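Local structure of metallophosphoesterase TT1561-like domain-containing protein (Aquifex aeolicus, 2YVT) at residues 202-205 / 206-210. The protein is of unknown function but belongs to the calcineurin superfamily of metallophosphoesterases, which suggests metal-dependent hydrolysis of phosphoesters. Numbering follows the deposited sequence.
Sequences AVVN and TIIKS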
loop_
_atom_site.group_PDB
_atom_site.type_symbol
_atom_site.label_atom_id
_atom_site.label_comp_id
_atom_site.label_asym_id
_atom_site.label_seq_id
_atom_site.Cartn_x
_atom_site.Cartn_y
_atom_site.Cartn_z
ATOM N N ALA A 202 8.743 6.827 -12.029
ATOM C CA ALA A 202 10.127 7.237 -11.814
ATOM C C ALA A 202 10.292 7.938 -10.479
ATOM O O ALA A 202 11.394 8.010 -9.943
ATOM C CB ALA A 202 10.585 8.151 -12.942
ATOM N N VAL A 203 9.192 8.466 -9.935
ATOM C CA VAL A 203 9.252 9.105 -8.625
ATOM C C VAL A 203 9.725 8.091 -7.591
ATOM O O VAL A 203 10.515 8.411 -6.702
ATOM C CB VAL A 203 7.886 9.697 -8.217
ATOM C CG1 VAL A 203 7.919 10.155 -6.769
ATOM C CG2 VAL A 203 7.526 10.852 -9.141
ATOM N N VAL A 204 9.262 6.850 -7.729
ATOM C CA VAL A 204 9.609 5.818 -6.763
ATOM C C VAL A 204 11.061 5.352 -6.955
ATOM O O VAL A 204 11.764 5.108 -5.979
ATOM C CB VAL A 204 8.586 4.656 -6.769
ATOM C CG1 VAL A 204 8.936 3.640 -5.706
ATOM C CG2 VAL A 204 7.180 5.215 -6.509
ATOM N N ASN A 205 11.533 5.266 -8.199
ATOM C CA ASN A 205 12.968 4.984 -8.396
ATOM C C ASN A 205 13.793 6.049 -7.703
ATOM O O ASN A 205 14.822 5.759 -7.093
ATOM C CB ASN A 205 13.348 4.928 -9.880
ATOM C CG ASN A 205 12.661 3.803 -10.606
ATOM O OD1 ASN A 205 13.279 2.784 -10.960
ATOM N ND2 ASN A 205 11.376 3.963 -10.819
ATOM N N THR A 206 13.316 7.288 -7.797
ATOM C CA THR A 206 14.004 8.422 -7.205
ATOM C C THR A 206 13.987 8.358 -5.674
ATOM O O THR A 206 15.026 8.562 -5.046
ATOM C CB THR A 206 13.436 9.756 -7.729
ATOM O OG1 THR A 206 13.509 9.782 -9.165
ATOM C CG2 THR A 206 14.212 10.927 -7.166
ATOM N N ILE A 207 12.823 8.056 -5.086
ATOM C CA ILE A 207 12.720 7.855 -3.635
ATOM C C ILE A 207 13.663 6.756 -3.167
ATOM O O ILE A 207 14.321 6.880 -2.143
ATOM C CB ILE A 207 11.308 7.383 -3.183
ATOM C CG1 ILE A 207 10.204 8.358 -3.572
ATOM C CG2 ILE A 207 11.304 7.114 -1.668
ATOM C CD1 ILE A 207 8.817 7.800 -3.266
ATOM N N ILE A 208 13.699 5.655 -3.914
ATOM C CA ILE A 208 14.545 4.531 -3.564
ATOM C C ILE A 208 16.022 4.938 -3.604
ATOM O O ILE A 208 16.786 4.580 -2.713
ATOM C CB ILE A 208 14.246 3.317 -4.467
ATOM C CG1 ILE A 208 12.914 2.679 -4.046
ATOM C CG2 ILE A 208 15.388 2.304 -4.427
ATOM C CD1 ILE A 208 12.405 1.610 -4.995
ATOM N N LYS A 209 16.400 5.713 -4.619
ATOM C CA LYS A 209 17.765 6.227 -4.731
ATOM C C LYS A 209 18.089 7.139 -3.545
ATOM O O LYS A 209 19.154 7.026 -2.930
ATOM C CB LYS A 209 17.943 6.956 -6.073
ATOM C CG LYS A 209 19.142 7.915 -6.174
ATOM C CD LYS A 209 20.460 7.182 -6.333
ATOM C CE LYS A 209 21.616 8.169 -6.525
ATOM N NZ LYS A 209 22.900 7.462 -6.715
ATOM N N SER A 210 17.149 8.021 -3.216
ATOM C CA SER A 210 17.333 8.982 -2.136
ATOM C C SER A 210 17.427 8.337 -0.753
ATOM O O SER A 210 18.323 8.674 0.029
ATOM C CB SER A 210 16.218 10.033 -2.162
ATOM O OG SER A 210 16.389 10.958 -1.109
#
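Ala202 to Thr206, Val203 to Ile207, Val204 to Ile208 and Asn205 to Lys209 are joined by successive i to i+4 backbone bonds of an alpha-helix, the second of them 2.8 Å from Ile207 N to Val203 O. The first carbonyl takes a second donor: Thr206 OG1 gives its proton to Ala202 O at 2.9 Å, while Thr206 N reaches the same oxygen from the opposite face of the carbonyl plane at 3.0 Å. With chi1 at -56°, OG1 lies beside its own backbone N, on the side turned to the preceding turn, where Ala202 O sits. Replacing Thr206 by a valine would probably cost Ala202 O its hydroxyl donor, leaving the amide bond from Thr206 N, and deprive Arg158 NH1 of its bond to OG1. On the apolar side, Val204 CG1 meets Ile208 CD1 at 4.1 Å, the two side chains crossing at a slant. A chi1 of -59° lays Ile207 CG1 over the preceding turn, and the extended chi2 carries CD1 on to 4.3 Å from Val203 CG1 and, more loosely, near Val204 CG2. This helix, 202-211, is the crossover of a beta-alpha-beta unit between parallel strands 175-180 and 215-218. Val204 and Ile207 pack on Phe180 of the first strand, Ile208 reaches Thr231 and Val233 of strand 231-235, and Ile207 also touches Val161 of helix 158-164, the helix that carries Arg158.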